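Local coordinates for protein DnaJ homolog subfamily C member 27-A (Xenopus laevis, PDB 6JMG) that binds GTP as a Rab-family small GTPase fused to a DnaJ domain, probably hydrolyses it, and may help regulate the MEK/ERK pathway, at residues A[89-98]-A[127-136]; A[199-209]-A[243-254]. One frame throughout, in Å; residues are numbered along the deposited sequence.

From the N terminus, the chain first builds the nucleotide-binding domain, where strand 15-22 leads into helix 29-38. Interaction 1 lies inside this domain. Segment 127-136 returns beside segment 89-98 and closes a loop of 28 residues, mostly helical. This joins two neighbouring parallel strands and sets the end of one against GTP. The chain then completes the sheet with strand 159-163 and passes through helix 171-187. In interaction 2, segment 243-254 comes back to segment 199-209 and closes a loop of 33 residues, bringing the start of helix 203-213 to the end of helix 230-244. The contacts are in series, neither nested nor crossed. The centres of interactions 1 and 2 lie about 29 Å apart.

Interaction 1. Residues A[89-98]-A[127-136]. With GTP (guanosine-5'-triphosphate), chain C.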
loop_
_atom_site.group_PDB
_atom_site.type_symbol
_atom_site.label_atom_id
_atom_site.label_comp_id
_atom_site.label_asym_id
_atom_site.label_seq_id
_atom_site.Cartn_x
_atom_site.Cartn_y
_atom_site.Cartn_z
ATOM N N THR A 89 -9.575 -0.427 4.678
ATOM C CA THR A 89 -8.473 -0.556 5.619
ATOM C C THR A 89 -7.602 0.690 5.624
ATOM O O THR A 89 -7.239 1.206 4.564
ATOM C CB THR A 89 -7.638 -1.772 5.260
ATOM O OG1 THR A 89 -8.466 -2.931 5.365
ATOM C CG2 THR A 89 -6.438 -1.892 6.188
ATOM N N GLN A 90 -7.244 1.153 6.823
ATOM C CA GLN A 90 -6.371 2.313 6.967
ATOM C C GLN A 90 -4.926 1.953 7.286
ATOM O O GLN A 90 -4.014 2.665 6.851
ATOM C CB GLN A 90 -6.865 3.224 8.087
ATOM C CG GLN A 90 -8.116 4.041 7.797
ATOM C CD GLN A 90 -9.365 3.204 7.751
ATOM O OE1 GLN A 90 -9.862 2.759 8.783
ATOM N NE2 GLN A 90 -9.887 2.985 6.551
ATOM N N GLY A 91 -4.697 0.861 8.006
ATOM C CA GLY A 91 -3.350 0.432 8.330
ATOM C C GLY A 91 -3.227 -1.081 8.212
ATOM O O GLY A 91 -4.177 -1.810 8.491
ATOM N N VAL A 92 -2.033 -1.523 7.815
ATOM C CA VAL A 92 -1.705 -2.943 7.672
ATOM C C VAL A 92 -0.420 -3.245 8.431
ATOM O O VAL A 92 0.596 -2.561 8.244
ATOM C CB VAL A 92 -1.515 -3.337 6.201
ATOM C CG1 VAL A 92 -0.878 -4.728 6.119
ATOM C CG2 VAL A 92 -2.831 -3.269 5.451
ATOM N N ILE A 93 -0.452 -4.282 9.260
ATOM C CA ILE A 93 0.735 -4.802 9.925
ATOM C C ILE A 93 1.157 -6.037 9.140
ATOM O O ILE A 93 0.522 -7.096 9.220
ATOM C CB ILE A 93 0.463 -5.092 11.407
ATOM C CG1 ILE A 93 0.085 -3.790 12.108
ATOM C CG2 ILE A 93 1.691 -5.601 12.098
ATOM C CD1 ILE A 93 -0.434 -3.963 13.517
ATOM N N LEU A 94 2.219 -5.891 8.353
ATOM C CA LEU A 94 2.703 -6.946 7.470
ATOM C C LEU A 94 3.966 -7.550 8.069
ATOM O O LEU A 94 4.986 -6.865 8.189
ATOM C CB LEU A 94 2.971 -6.391 6.069
ATOM C CG LEU A 94 3.185 -7.442 4.970
ATOM C CD1 LEU A 94 1.914 -8.211 4.735
ATOM C CD2 LEU A 94 3.626 -6.805 3.686
ATOM N N VAL A 95 3.913 -8.836 8.414
ATOM C CA VAL A 95 4.911 -9.432 9.293
ATOM C C VAL A 95 5.551 -10.623 8.602
ATOM O O VAL A 95 4.873 -11.385 7.906
ATOM C CB VAL A 95 4.310 -9.868 10.652
ATOM C CG1 VAL A 95 5.438 -10.205 11.648
ATOM C CG2 VAL A 95 3.366 -8.792 11.238
ATOM N N TYR A 96 6.866 -10.772 8.803
ATOM C CA TYR A 96 7.580 -12.004 8.491
ATOM C C TYR A 96 8.586 -12.311 9.592
ATOM O O TYR A 96 8.801 -11.521 10.522
ATOM C CB TYR A 96 8.304 -11.940 7.151
ATOM C CG TYR A 96 9.396 -10.920 7.057
ATOM C CD1 TYR A 96 9.106 -9.567 6.874
ATOM C CD2 TYR A 96 10.729 -11.307 7.093
ATOM C CE1 TYR A 96 10.131 -8.621 6.755
ATOM C CE2 TYR A 96 11.754 -10.382 6.973
ATOM C CZ TYR A 96 11.459 -9.043 6.807
ATOM O OH TYR A 96 12.497 -8.131 6.695
ATOM N N ASP A 97 9.196 -13.489 9.468
ATOM C CA ASP A 97 10.154 -14.026 10.427
ATOM C C ASP A 97 11.532 -14.018 9.770
ATOM O O ASP A 97 11.753 -14.718 8.776
ATOM C CB ASP A 97 9.712 -15.434 10.846
ATOM C CG ASP A 97 10.668 -16.125 11.820
ATOM O OD1 ASP A 97 10.273 -17.197 12.333
ATOM O OD2 ASP A 97 11.799 -15.641 12.062
ATOM N N VAL A 98 12.463 -13.249 10.339
ATOM C CA VAL A 98 13.802 -13.155 9.766
ATOM C C VAL A 98 14.506 -14.501 9.756
ATOM O O VAL A 98 15.513 -14.668 9.057
ATOM C CB VAL A 98 14.656 -12.119 10.523
ATOM C CG1 VAL A 98 14.036 -10.734 10.410
ATOM C CG2 VAL A 98 14.844 -12.540 11.999
ATOM N N ILE A 127 -3.037 3.519 2.028
ATOM C CA ILE A 127 -3.009 2.647 3.184
ATOM C C ILE A 127 -1.605 2.682 3.762
ATOM O O ILE A 127 -0.625 2.575 3.020
ATOM C CB ILE A 127 -3.411 1.216 2.805
ATOM C CG1 ILE A 127 -4.796 1.237 2.166
ATOM C CG2 ILE A 127 -3.387 0.326 4.044
ATOM C CD1 ILE A 127 -5.238 -0.105 1.595
ATOM N N VAL A 128 -1.519 2.816 5.080
ATOM C CA VAL A 128 -0.249 2.758 5.786
ATOM C C VAL A 128 0.116 1.307 6.071
ATOM O O VAL A 128 -0.669 0.555 6.665
ATOM C CB VAL A 128 -0.330 3.560 7.083
ATOM C CG1 VAL A 128 0.930 3.319 7.911
ATOM C CG2 VAL A 128 -0.551 5.037 6.770
ATOM N N PHE A 129 1.328 0.922 5.683
ATOM C CA PHE A 129 1.871 -0.404 5.924
ATOM C C PHE A 129 3.038 -0.294 6.890
ATOM O O PHE A 129 3.967 0.492 6.660
ATOM C CB PHE A 129 2.383 -1.051 4.633
ATOM C CG PHE A 129 1.315 -1.633 3.760
ATOM C CD1 PHE A 129 0.537 -0.818 2.957
ATOM C CD2 PHE A 129 1.116 -3.009 3.710
ATOM C CE1 PHE A 129 -0.433 -1.356 2.135
ATOM C CE2 PHE A 129 0.144 -3.553 2.895
ATOM C CZ PHE A 129 -0.634 -2.726 2.104
ATOM N N ALA A 130 3.023 -1.113 7.929
ATOM C CA ALA A 130 4.203 -1.325 8.750
ATOM C C ALA A 130 4.664 -2.750 8.489
ATOM O O ALA A 130 3.951 -3.713 8.801
ATOM C CB ALA A 130 3.909 -1.074 10.225
ATOM N N VAL A 131 5.825 -2.874 7.863
ATOM C CA VAL A 131 6.471 -4.168 7.677
ATOM C C VAL A 131 7.259 -4.490 8.937
ATOM O O VAL A 131 8.113 -3.708 9.370
ATOM C CB VAL A 131 7.376 -4.179 6.437
ATOM C CG1 VAL A 131 7.993 -5.544 6.268
ATOM C CG2 VAL A 131 6.585 -3.807 5.196
ATOM N N CYS A 132 6.971 -5.630 9.532
ATOM C CA CYS A 132 7.672 -6.059 10.737
ATOM C C CYS A 132 8.512 -7.287 10.422
ATOM O O CYS A 132 7.980 -8.363 10.109
ATOM C CB CYS A 132 6.688 -6.336 11.879
ATOM S SG CYS A 132 5.684 -4.892 12.297
ATOM N N ALA A 133 9.824 -7.097 10.475
ATOM C CA ALA A 133 10.795 -8.178 10.393
ATOM C C ALA A 133 10.930 -8.687 11.817
ATOM O O ALA A 133 11.666 -8.113 12.625
ATOM C CB ALA A 133 12.120 -7.675 9.824
ATOM N N ASN A 134 10.204 -9.751 12.131
ATOM C CA ASN A 134 9.963 -10.135 13.506
ATOM C C ASN A 134 10.892 -11.254 13.950
ATOM O O ASN A 134 11.494 -11.950 13.130
ATOM C CB ASN A 134 8.514 -10.572 13.693
ATOM C CG ASN A 134 8.095 -10.552 15.138
ATOM O OD1 ASN A 134 8.479 -9.649 15.897
ATOM N ND2 ASN A 134 7.316 -11.554 15.541
ATOM N N LYS A 135 10.987 -11.407 15.280
ATOM C CA LYS A 135 11.753 -12.465 15.949
ATOM C C LYS A 135 13.264 -12.254 15.833
ATOM O O LYS A 135 14.027 -13.222 15.798
ATOM C CB LYS A 135 11.392 -13.864 15.431
ATOM C CG LYS A 135 9.916 -14.177 15.400
ATOM C CD LYS A 135 9.693 -15.661 15.296
ATOM C CE LYS A 135 8.230 -15.992 15.365
ATOM N NZ LYS A 135 7.955 -17.352 14.861
ATOM N N ILE A 136 13.702 -10.989 15.822
ATOM C CA ILE A 136 15.118 -10.667 15.807
ATOM C C ILE A 136 15.834 -11.177 17.059
ATOM O O ILE A 136 17.065 -11.260 17.080
ATOM C CB ILE A 136 15.316 -9.147 15.642
ATOM C CG1 ILE A 136 14.576 -8.369 16.725
ATOM C CG2 ILE A 136 14.843 -8.694 14.282
ATOM C CD1 ILE A 136 14.740 -6.853 16.562
HETATM P PG GTP C . -1.177 -17.394 12.850
HETATM O O1G GTP C . -2.261 -16.677 13.625
HETATM O O2G GTP C . -1.086 -16.906 11.426
HETATM O O3G GTP C . -1.465 -18.885 12.851
HETATM O O3B GTP C . 0.302 -17.117 13.448
HETATM P PB GTP C . 0.768 -15.695 14.043
HETATM O O1B GTP C . 1.379 -14.830 12.973
HETATM O O2B GTP C . -0.322 -14.915 14.739
HETATM O O3A GTP C . 1.959 -16.113 15.041
HETATM P PA GTP C . 1.843 -15.964 16.635
HETATM O O1A GTP C . 1.700 -14.528 17.075
HETATM O O2A GTP C . 0.715 -16.785 17.185
HETATM O "O5'" GTP C . 3.249 -16.601 17.038
HETATM C "C5'" GTP C . 3.595 -17.879 16.564
HETATM C "C4'" GTP C . 4.612 -18.467 17.537
HETATM O "O4'" GTP C . 5.780 -17.696 17.454
HETATM C "C3'" GTP C . 4.195 -18.414 18.986
HETATM O "O3'" GTP C . 4.740 -19.572 19.536
HETATM C "C2'" GTP C . 4.927 -17.242 19.595
HETATM O "O2'" GTP C . 5.357 -17.441 20.923
HETATM C "C1'" GTP C . 6.148 -17.184 18.731
HETATM N N9 GTP C . 6.632 -15.812 18.574
HETATM C C8 GTP C . 5.917 -14.726 18.134
HETATM N N7 GTP C . 6.756 -13.656 18.091
HETATM C C5 GTP C . 7.984 -14.053 18.497
HETATM C C6 GTP C . 9.186 -13.376 18.636
HETATM O O6 GTP C . 9.269 -12.177 18.385
HETATM N N1 GTP C . 10.308 -14.064 19.049
HETATM C C2 GTP C . 10.240 -15.406 19.335
HETATM N N2 GTP C . 11.336 -16.030 19.746
HETATM N N3 GTP C . 9.039 -16.082 19.198
HETATM C C4 GTP C . 7.930 -15.412 18.791
#
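K135 NZ is held by a salt bridge to D97 OD1, a weak bond to the ribose O4' of GTP and a hydrogen bond to the carbonyl of E26. D97 OD1 lies 3.4 Å from K135 NZ, so this bond is long. The D97 carboxylate is also steadied by the backbone N of G99 and by H100. The lysine chain is extended beyond CG (chi3 176°). It therefore runs along one face of the guanine base, with K135 CG 3.4 Å from GTP C6. D97 crosses it at about a right angle.

N134, K135 and I136 belong to the NKxD motif of small GTPases, which reads the guanine; D137 completes it with a bond to GTP. The N134 amide lies beside the base. T163 takes its OD1 and the V27 carbonyl its ND2, which fixes the rotation of the amide.

Behind the motif the two strands run parallel, joined by eight backbone hydrogen bonds from Q90 to V98. In one of them, C132 N donates to L94 O at 2.7 Å. Y96 turns its ring over A133, with CG between the backbone N and the carbonyl carbon (chi1 64°). A133 CA stands 3.9 Å from the centroid of the Y96 ring, a CH-pi contact over one face, while V131 CG1 meets the ring edge in plane. At the other end V92 CB sits over a face of the F129 ring, 3.9 Å from its centroid. Here V92 and F129 lie side by side.

V95 and C132 pack against I32 of helix 29-38, and V95 also touches V27. On the other face of the sheet, F104 meets Y96 and F158 stacks on F129. Strand 15-22 bonds to 91-97, and strand 159-163 lies beyond 128-134.

Interaction 2. Residues A[199-209]-A[243-254]; sequences IGFTKEQADSI and LLHPDKCMAPGS
Q205 reaches from the first turn of helix 203-213 to the last turn of helix 230-244. Its NE2 gives a weak hydrogen bond to L243 O, at 3.1 Å with a bent N-H angle of 128°. The flat amide also lies against C249, with Q205 CD 3.6 Å from C249 SG. The two methyls of L243 fork against one side of helix 203-213: CD1 meets Q205 CG and the carboxylate end of E204, and CD2 reaches S208.

One turn on, I209 and L244 slide past each other in opposite directions, with I209 CG1 3.6 Å from L244 CD2. CD1 of I209 lies against both A251 and S254, 3.8 Å from A251 CB. A251 CB in turn sits over one face of the F201 ring, a CH-pi contact 3.8 Å from the centroid. Beyond F201, the poorly ordered I199 crosses M250 at about a right angle.

Segment 243-254 holds the end of helix 230-244 and the J-domain loop that leads to helix 254-278. It carries the HPD motif, H245, P246 and D247, which in J proteins is needed to stimulate Hsp70. The motif itself stays clear of segment 199-209.

The Q205 amide is held from its other end too. Its OE1 accepts T202 N at 2.9 Å, from above the carbonyl plane. With an alanine here, T202 N would probably lose its acceptor and L243 O its weak donor, and a gap is likely to open beside C249.

Further out, A251 opens a type II turn that runs to S254. A251 O accepts both S254 N and S254 OG, the hydroxyl at 2.9 Å in the carbonyl plane. G253 is the N-cap residue of helix 254-278, whose A257 backs both I209 and L244.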
loop_
_atom_site.group_PDB
_atom_site.type_symbol
_atom_site.label_atom_id
_atom_site.label_comp_id
_atom_site.label_asym_id
_atom_site.label_seq_id
_atom_site.Cartn_x
_atom_site.Cartn_y
_atom_site.Cartn_z
ATOM N N ILE A 199 9.669 15.976 -2.066
ATOM C CA ILE A 199 8.927 16.788 -3.028
ATOM C C ILE A 199 9.661 16.822 -4.371
ATOM O O ILE A 199 9.251 17.522 -5.302
ATOM C CB ILE A 199 8.670 18.203 -2.438
ATOM C CG1 ILE A 199 7.871 19.108 -3.391
ATOM C CG2 ILE A 199 9.997 18.857 -2.029
ATOM C CD1 ILE A 199 6.898 20.054 -2.725
ATOM N N GLY A 200 10.722 16.032 -4.503
ATOM C CA GLY A 200 11.320 15.791 -5.792
ATOM C C GLY A 200 10.384 14.968 -6.662
ATOM O O GLY A 200 9.198 14.779 -6.381
ATOM N N PHE A 201 10.949 14.464 -7.747
ATOM C CA PHE A 201 10.116 13.821 -8.741
ATOM C C PHE A 201 10.986 12.885 -9.556
ATOM O O PHE A 201 12.176 13.125 -9.726
ATOM C CB PHE A 201 9.417 14.856 -9.631
ATOM C CG PHE A 201 10.330 15.927 -10.134
ATOM C CD1 PHE A 201 11.150 15.694 -11.230
ATOM C CD2 PHE A 201 10.384 17.162 -9.502
ATOM C CE1 PHE A 201 12.004 16.676 -11.682
ATOM C CE2 PHE A 201 11.231 18.153 -9.951
ATOM C CZ PHE A 201 12.044 17.911 -11.039
ATOM N N THR A 202 10.375 11.806 -10.021
ATOM C CA THR A 202 11.005 10.867 -10.937
ATOM C C THR A 202 11.608 11.562 -12.152
ATOM O O THR A 202 11.218 12.670 -12.533
ATOM C CB THR A 202 9.978 9.827 -11.373
ATOM O OG1 THR A 202 9.328 9.327 -10.200
ATOM C CG2 THR A 202 10.671 8.658 -12.048
ATOM N N LYS A 203 12.613 10.898 -12.730
ATOM C CA LYS A 203 13.106 11.246 -14.056
ATOM C C LYS A 203 12.092 10.934 -15.154
ATOM O O LYS A 203 11.920 11.735 -16.083
ATOM C CB LYS A 203 14.407 10.494 -14.337
ATOM C CG LYS A 203 15.070 10.903 -15.642
ATOM C CD LYS A 203 15.581 9.713 -16.448
ATOM C CE LYS A 203 16.462 10.182 -17.606
ATOM N NZ LYS A 203 16.336 9.303 -18.799
ATOM N N GLU A 204 11.448 9.755 -15.108
ATOM C CA GLU A 204 10.473 9.450 -16.153
ATOM C C GLU A 204 9.302 10.409 -16.075
ATOM O O GLU A 204 8.705 10.747 -17.108
ATOM C CB GLU A 204 10.005 7.987 -16.091
ATOM C CG GLU A 204 9.288 7.551 -14.833
ATOM C CD GLU A 204 8.307 6.389 -15.041
ATOM O OE1 GLU A 204 8.047 6.008 -16.208
ATOM O OE2 GLU A 204 7.794 5.868 -14.021
ATOM N N GLN A 205 8.990 10.886 -14.864
ATOM C CA GLN A 205 8.016 11.962 -14.714
ATOM C C GLN A 205 8.446 13.195 -15.501
ATOM O O GLN A 205 7.680 13.733 -16.316
ATOM C CB GLN A 205 7.830 12.297 -13.231
ATOM C CG GLN A 205 6.794 11.403 -12.526
ATOM C CD GLN A 205 6.703 11.644 -11.020
ATOM O OE1 GLN A 205 7.530 12.339 -10.435
ATOM N NE2 GLN A 205 5.678 11.081 -10.394
ATOM N N ALA A 206 9.703 13.608 -15.332
ATOM C CA ALA A 206 10.191 14.807 -16.009
ATOM C C ALA A 206 10.258 14.615 -17.521
ATOM O O ALA A 206 9.993 15.550 -18.288
ATOM C CB ALA A 206 11.553 15.179 -15.446
ATOM N N ASP A 207 10.632 13.420 -17.971
ATOM C CA ASP A 207 10.650 13.162 -19.406
ATOM C C ASP A 207 9.242 13.190 -19.969
ATOM O O ASP A 207 9.017 13.728 -21.060
ATOM C CB ASP A 207 11.327 11.824 -19.710
ATOM C CG ASP A 207 12.834 11.865 -19.495
ATOM O OD1 ASP A 207 13.399 12.981 -19.385
ATOM O OD2 ASP A 207 13.443 10.773 -19.428
ATOM N N SER A 208 8.270 12.641 -19.226
ATOM C CA SER A 208 6.931 12.542 -19.788
ATOM C C SER A 208 6.295 13.912 -19.904
ATOM O O SER A 208 5.679 14.232 -20.930
ATOM C CB SER A 208 6.050 11.640 -18.911
ATOM O OG SER A 208 6.055 10.277 -19.340
ATOM N N ILE A 209 6.538 14.774 -18.915
ATOM C CA ILE A 209 6.025 16.137 -18.979
ATOM C C ILE A 209 6.618 16.886 -20.166
ATOM O O ILE A 209 5.915 17.619 -20.871
ATOM C CB ILE A 209 6.281 16.865 -17.655
ATOM C CG1 ILE A 209 5.575 16.106 -16.522
ATOM C CG2 ILE A 209 5.779 18.303 -17.763
ATOM C CD1 ILE A 209 5.783 16.713 -15.143
ATOM N N LEU A 243 1.120 8.645 -13.164
ATOM C CA LEU A 243 2.459 9.206 -13.227
ATOM C C LEU A 243 2.432 10.713 -12.998
ATOM O O LEU A 243 3.279 11.249 -12.277
ATOM C CB LEU A 243 3.085 8.866 -14.587
ATOM C CG LEU A 243 4.561 9.197 -14.828
ATOM C CD1 LEU A 243 5.469 8.413 -13.875
ATOM C CD2 LEU A 243 4.919 8.902 -16.275
ATOM N N LEU A 244 1.428 11.401 -13.541
ATOM C CA LEU A 244 1.484 12.847 -13.688
ATOM C C LEU A 244 0.490 13.623 -12.839
ATOM O O LEU A 244 0.499 14.858 -12.889
ATOM C CB LEU A 244 1.246 13.225 -15.141
ATOM C CG LEU A 244 2.246 12.678 -16.123
ATOM C CD1 LEU A 244 1.800 13.105 -17.480
ATOM C CD2 LEU A 244 3.610 13.218 -15.799
ATOM N N HIS A 245 -0.370 12.963 -12.089
ATOM C CA HIS A 245 -1.405 13.700 -11.392
ATOM C C HIS A 245 -0.721 14.717 -10.450
ATOM O O HIS A 245 0.251 14.362 -9.805
ATOM C CB HIS A 245 -2.319 12.770 -10.610
ATOM C CG HIS A 245 -3.531 13.459 -10.067
ATOM N ND1 HIS A 245 -3.468 14.334 -9.005
ATOM C CD2 HIS A 245 -4.825 13.439 -10.465
ATOM C CE1 HIS A 245 -4.675 14.810 -8.761
ATOM N NE2 HIS A 245 -5.515 14.275 -9.626
ATOM N N PRO A 246 -1.183 15.972 -10.468
ATOM C CA PRO A 246 -0.465 17.001 -9.657
ATOM C C PRO A 246 -0.483 16.742 -8.155
ATOM O O PRO A 246 0.335 17.335 -7.438
ATOM C CB PRO A 246 -1.224 18.297 -10.000
ATOM C CG PRO A 246 -2.133 17.976 -11.144
ATOM C CD PRO A 246 -2.326 16.504 -11.197
ATOM N N ASP A 247 -1.389 15.893 -7.656
ATOM C CA ASP A 247 -1.354 15.481 -6.257
ATOM C C ASP A 247 -0.134 14.607 -5.973
ATOM O O ASP A 247 0.520 14.750 -4.934
ATOM C CB ASP A 247 -2.620 14.698 -5.910
ATOM C CG ASP A 247 -3.802 15.581 -5.574
ATOM O OD1 ASP A 247 -3.677 16.826 -5.603
ATOM O OD2 ASP A 247 -4.873 15.001 -5.286
ATOM N N LYS A 248 0.134 13.649 -6.863
ATOM C CA LYS A 248 1.209 12.681 -6.721
ATOM C C LYS A 248 2.544 13.197 -7.231
ATOM O O LYS A 248 3.589 12.802 -6.701
ATOM C CB LYS A 248 0.854 11.378 -7.455
ATOM C CG LYS A 248 -0.446 10.743 -6.976
ATOM C CD LYS A 248 -0.692 9.372 -7.617
ATOM C CE LYS A 248 -0.870 8.287 -6.545
ATOM N NZ LYS A 248 -1.040 6.919 -7.123
ATOM N N CYS A 249 2.535 14.094 -8.214
ATOM C CA CYS A 249 3.744 14.530 -8.903
ATOM C C CYS A 249 4.001 16.000 -8.617
ATOM O O CYS A 249 3.162 16.858 -8.912
ATOM C CB CYS A 249 3.598 14.314 -10.406
ATOM S SG CYS A 249 5.038 14.800 -11.344
ATOM N N MET A 250 5.157 16.282 -8.034
ATOM C CA MET A 250 5.489 17.630 -7.606
ATOM C C MET A 250 6.289 18.395 -8.652
ATOM O O MET A 250 6.688 19.536 -8.399
ATOM C CB MET A 250 6.244 17.567 -6.281
ATOM C CG MET A 250 5.430 17.027 -5.106
ATOM S SD MET A 250 3.727 17.624 -5.007
ATOM C CE MET A 250 4.010 19.367 -4.727
ATOM N N ALA A 251 6.523 17.797 -9.816
ATOM C CA ALA A 251 7.323 18.436 -10.848
ATOM C C ALA A 251 6.581 19.625 -11.453
ATOM O O ALA A 251 5.354 19.596 -11.593
ATOM C CB ALA A 251 7.687 17.440 -11.943
ATOM N N PRO A 252 7.289 20.690 -11.805
ATOM C CA PRO A 252 6.618 21.855 -12.390
ATOM C C PRO A 252 6.017 21.525 -13.746
ATOM O O PRO A 252 6.621 20.825 -14.564
ATOM C CB PRO A 252 7.742 22.890 -12.503
ATOM C CG PRO A 252 9.001 22.100 -12.457
ATOM C CD PRO A 252 8.725 20.921 -11.594
ATOM N N GLY A 253 4.799 22.015 -13.964
ATOM C CA GLY A 253 4.089 21.747 -15.196
ATOM C C GLY A 253 3.321 20.442 -15.247
ATOM O O GLY A 253 2.680 20.166 -16.270
ATOM N N SER A 254 3.354 19.633 -14.184
ATOM C CA SER A 254 2.610 18.376 -14.193
ATOM C C SER A 254 1.099 18.595 -14.284
ATOM O O SER A 254 0.391 17.787 -14.892
ATOM C CB SER A 254 2.952 17.567 -12.940
ATOM O OG SER A 254 2.784 18.372 -11.782
#